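Local coordinates for probable serine protease HTRA3 (Homo sapiens, PDB 2P3W), which is probably a secreted serine protease of the HtrA family, whose PDZ domain, the part crystallised here, binds the C-terminal ends of peptides in a groove, at residues P17-V20 / D21-A25; S71-Q74 / E75-T79. One frame throughout, in Å; residues are numbered along the deposited sequence.

Contact 1. Residues P17-V20 / D21-A25; sequences PSLV and DELKA
L19 and L23, one turn apart, meet on the side of a short helix that faces Y38, and their packing is the more enclosed part of this contact. CD1 of L19 lies 4.1 Å from CD2 of L23, the two side chains crossing at a slant. L19, which is buried, carries CG anti to its backbone nitrogen (chi1 -172°), whereas L23 sets CG beside its own nitrogen (chi1 -58°); CG of L23 thereby rests 3.3 Å from O of L19. That same oxygen accepts the nearly straight bond from N of L23 at 3.0 Å (N-H...O 170°), so the leucine pair is tied through backbone and side chain alike. Flanking i to i+4 bonds run from D21 N to P17 O and, at 2.8 Å, from K24 N to V20 O; the one from E22 N to S18 O is weak at 3.4 Å. The solvent side has less around it. V20 and K24 run side by side in the same direction, but a single carbon contact joins their side chains, CG1 of V20 to CE of K24 at 4.1 Å. S18, D21 and E22 are exposed. At the start of the helix, N of L19 is hydrogen-bonded to OG1 of T16. No other chain of the assembly touches 17-25; L19 and L23 both pack on Y38, and through that one residue the peripheral helix 17-26 is seated against strand 37-42.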
loop_
_atom_site.group_PDB
_atom_site.type_symbol
_atom_site.label_atom_id
_atom_site.label_comp_id
_atom_site.label_asym_id
_atom_site.label_seq_id
_atom_site.Cartn_x
_atom_site.Cartn_y
_atom_site.Cartn_z
ATOM N N PRO A 17 -9.390 21.817 -3.395
ATOM C CA PRO A 17 -9.007 23.099 -2.792
ATOM C C PRO A 17 -8.472 22.951 -1.366
ATOM O O PRO A 17 -7.511 23.633 -1.001
ATOM C CB PRO A 17 -10.314 23.892 -2.800
ATOM C CG PRO A 17 -11.097 23.306 -3.910
ATOM C CD PRO A 17 -10.749 21.857 -3.964
ATOM N N SER A 18 -9.075 22.047 -0.588
ATOM C CA SER A 18 -8.647 21.771 0.783
ATOM C C SER A 18 -7.193 21.318 0.828
ATOM O O SER A 18 -6.377 21.868 1.577
ATOM C CB SER A 18 -9.536 20.688 1.403
ATOM O OG SER A 18 -10.882 21.124 1.440
ATOM N N LEU A 19 -6.882 20.314 0.013
ATOM C CA LEU A 19 -5.527 19.815 -0.105
ATOM C C LEU A 19 -4.573 20.896 -0.639
ATOM O O LEU A 19 -3.450 21.026 -0.152
ATOM C CB LEU A 19 -5.518 18.541 -0.983
ATOM C CG LEU A 19 -4.236 17.724 -1.095
ATOM C CD1 LEU A 19 -3.515 17.617 0.232
ATOM C CD2 LEU A 19 -4.540 16.346 -1.649
ATOM N N VAL A 20 -5.011 21.692 -1.612
ATOM C CA VAL A 20 -4.123 22.723 -2.197
ATOM C C VAL A 20 -3.679 23.711 -1.113
ATOM O O VAL A 20 -2.515 24.132 -1.091
ATOM C CB VAL A 20 -4.783 23.498 -3.387
ATOM C CG1 VAL A 20 -3.887 24.656 -3.857
ATOM C CG2 VAL A 20 -5.097 22.561 -4.558
ATOM N N ASP A 21 -4.602 24.063 -0.213
ATOM C CA ASP A 21 -4.286 24.941 0.920
ATOM C C ASP A 21 -3.191 24.383 1.830
ATOM O O ASP A 21 -2.299 25.128 2.242
ATOM C CB ASP A 21 -5.540 25.239 1.759
ATOM C CG ASP A 21 -6.459 26.238 1.097
ATOM O OD1 ASP A 21 -6.280 26.519 -0.110
ATOM O OD2 ASP A 21 -7.361 26.748 1.789
ATOM N N GLU A 22 -3.264 23.094 2.154
ATOM C CA GLU A 22 -2.230 22.461 2.985
ATOM C C GLU A 22 -0.885 22.492 2.279
ATOM O O GLU A 22 0.138 22.833 2.874
ATOM C CB GLU A 22 -2.558 21.003 3.284
ATOM C CG GLU A 22 -3.855 20.776 3.991
ATOM C CD GLU A 22 -4.030 19.327 4.366
ATOM O OE1 GLU A 22 -3.032 18.577 4.299
ATOM O OE2 GLU A 22 -5.161 18.928 4.732
ATOM N N LEU A 23 -0.899 22.125 1.000
ATOM C CA LEU A 23 0.329 22.087 0.213
ATOM C C LEU A 23 0.952 23.473 0.079
ATOM O O LEU A 23 2.173 23.601 0.147
ATOM C CB LEU A 23 0.064 21.484 -1.171
ATOM C CG LEU A 23 -0.510 20.064 -1.185
ATOM C CD1 LEU A 23 -0.543 19.536 -2.598
ATOM C CD2 LEU A 23 0.287 19.134 -0.286
ATOM N N LYS A 24 0.120 24.501 -0.102
ATOM C CA LYS A 24 0.612 25.893 -0.133
ATOM C C LYS A 24 1.280 26.270 1.185
ATOM O O LYS A 24 2.330 26.912 1.185
ATOM C CB LYS A 24 -0.508 26.899 -0.455
ATOM C CG LYS A 24 -0.876 26.968 -1.940
ATOM C CD LYS A 24 -1.448 28.330 -2.349
ATOM C CE LYS A 24 -1.934 28.314 -3.805
ATOM N NZ LYS A 24 -1.953 29.666 -4.422
ATOM N N ALA A 25 0.674 25.862 2.296
ATOM C CA ALA A 25 1.191 26.184 3.630
ATOM C C ALA A 25 2.600 25.624 3.846
ATOM O O ALA A 25 3.465 26.304 4.403
ATOM C CB ALA A 25 0.243 25.655 4.708
#

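Contact 2. Residues S71-Q74 / E75-T79; sequences SELQ and EAVLT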
loop_
_atom_site.group_PDB
_atom_site.type_symbol
_atom_site.label_atom_id
_atom_site.label_comp_id
_atom_site.label_asym_id
_atom_site.label_seq_id
_atom_site.Cartn_x
_atom_site.Cartn_y
_atom_site.Cartn_z
ATOM N N SER A 71 -10.336 8.228 -9.490
ATOM C CA SER A 71 -11.023 7.159 -10.232
ATOM C C SER A 71 -10.503 7.010 -11.664
ATOM O O SER A 71 -10.515 5.894 -12.237
ATOM C CB SER A 71 -12.533 7.406 -10.247
ATOM O OG SER A 71 -12.864 8.598 -10.953
ATOM N N GLU A 72 -10.061 8.122 -12.256
ATOM C CA GLU A 72 -9.544 8.099 -13.625
ATOM C C GLU A 72 -8.211 7.382 -13.661
ATOM O O GLU A 72 -7.928 6.654 -14.607
ATOM C CB GLU A 72 -9.374 9.520 -14.175
ATOM C CG GLU A 72 -10.687 10.274 -14.315
ATOM C CD GLU A 72 -10.508 11.754 -14.572
ATOM O OE1 GLU A 72 -9.481 12.335 -14.187
ATOM O OE2 GLU A 72 -11.431 12.350 -15.150
ATOM N N LEU A 73 -7.377 7.563 -12.635
ATOM C CA LEU A 73 -6.081 6.879 -12.615
ATOM C C LEU A 73 -6.288 5.379 -12.328
ATOM O O LEU A 73 -5.644 4.498 -12.927
ATOM C CB LEU A 73 -5.137 7.508 -11.596
ATOM C CG LEU A 73 -3.739 6.869 -11.543
ATOM C CD1 LEU A 73 -3.007 6.875 -12.915
ATOM C CD2 LEU A 73 -2.953 7.610 -10.473
ATOM N N GLN A 74 -7.179 5.081 -11.399
ATOM C CA GLN A 74 -7.573 3.681 -11.173
ATOM C C GLN A 74 -7.967 2.997 -12.501
ATOM O O GLN A 74 -7.526 1.876 -12.792
ATOM C CB GLN A 74 -8.735 3.615 -10.184
ATOM C CG GLN A 74 -8.992 2.211 -9.691
ATOM C CD GLN A 74 -10.192 2.106 -8.780
ATOM O OE1 GLN A 74 -10.640 3.102 -8.195
ATOM N NE2 GLN A 74 -10.736 0.892 -8.658
ATOM N N GLU A 75 -8.779 3.665 -13.315
ATOM C CA GLU A 75 -9.231 3.087 -14.584
ATOM C C GLU A 75 -8.045 2.906 -15.550
ATOM O O GLU A 75 -7.946 1.896 -16.247
ATOM C CB GLU A 75 -10.329 3.955 -15.218
ATOM C CG GLU A 75 -10.787 3.549 -16.622
ATOM C CD GLU A 75 -11.745 2.378 -16.650
ATOM O OE1 GLU A 75 -11.730 1.543 -15.714
ATOM O OE2 GLU A 75 -12.538 2.304 -17.632
ATOM N N ALA A 76 -7.150 3.886 -15.603
ATOM C CA ALA A 76 -5.942 3.755 -16.456
ATOM C C ALA A 76 -5.045 2.589 -16.048
ATOM O O ALA A 76 -4.571 1.833 -16.896
ATOM C CB ALA A 76 -5.168 5.025 -16.477
ATOM N N VAL A 77 -4.813 2.429 -14.752
ATOM C CA VAL A 77 -4.035 1.296 -14.239
ATOM C C VAL A 77 -4.662 -0.054 -14.614
ATOM O O VAL A 77 -3.974 -1.019 -14.889
ATOM C CB VAL A 77 -3.865 1.409 -12.716
ATOM C CG1 VAL A 77 -3.243 0.213 -12.152
ATOM C CG2 VAL A 77 -3.029 2.624 -12.382
ATOM N N LEU A 78 -5.973 -0.086 -14.643
ATOM C CA LEU A 78 -6.720 -1.302 -14.952
ATOM C C LEU A 78 -6.686 -1.626 -16.424
ATOM O O LEU A 78 -6.814 -2.798 -16.799
ATOM C CB LEU A 78 -8.173 -1.091 -14.508
ATOM C CG LEU A 78 -9.171 -2.236 -14.641
ATOM C CD1 LEU A 78 -8.728 -3.481 -13.839
ATOM C CD2 LEU A 78 -10.552 -1.757 -14.208
ATOM N N THR A 79 -6.534 -0.603 -17.269
ATOM C CA THR A 79 -6.793 -0.766 -18.700
ATOM C C THR A 79 -5.620 -0.557 -19.674
ATOM O O THR A 79 -5.650 -1.096 -20.797
ATOM C CB THR A 79 -7.988 0.131 -19.150
ATOM O OG1 THR A 79 -7.667 1.509 -18.971
ATOM C CG2 THR A 79 -9.228 -0.179 -18.346
#
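Four successive i to i+4 hydrogen bonds join 71-74 to 75-79 as consecutive turns of one alpha helix. V77 N to L73 O is the straightest, 2.9 Å with an N-H...O angle of 172°. N of E75 reaches O of S71 and N of A76 reaches O of E72, both at 3.0 Å; L78 N to Q74 O is more bent (143°). In the last turn T79 N bonds to A76 O, and OG1 of T79 donates to O of E75 at 2.8 Å, approaching from above the carbonyl plane. On the buried face V77 has CG2 beside its own nitrogen and 3.3 Å from O of L73, while CD1 of L73 touches CG2 of V77 more loosely at 4.3 Å. This is the helix that, with a neighbouring strand, walls the peptide groove of a PDZ domain: L73 packs on I10 and M12, V77 on I8, and V77 also meets V112 of the second subunit, the last residue of the phage-derived ligand sequence FGRWV at its C-terminus. Q74, its chain extended beyond CG, has OE1 hydrogen-bonded to NE of R110 in the same ligand sequence of that subunit, and S71 packs on this arginine. In the first turn, OE1 of E72 accepts bonds from the backbone nitrogens of V68 and D69, and OG of S71 is hydrogen-bonded to OD1 of D69.

How the contacts relate
Contact 1 (17-25) precedes contact 2 (71-79) along the chain, and each lies within a single helix of the same PDZ domain. Their centres are 25 Å apart and their nearest atoms about 13 Å, so they do not touch. Helix 17-26 follows directly on strand 10-14 and sits far from the centre of the chain, against strand 37-42; helix 70-79 lies closer in and packs on strand 10-14. That strand pairs with 37-42 in the antiparallel sheet, which thus connects the two contacts. Contact 2 meets the phage-derived ligand sequence at the second subunit's C-terminus, in keeping with the peptide groove of a PDZ domain, whereas contact 1 is peripheral packing.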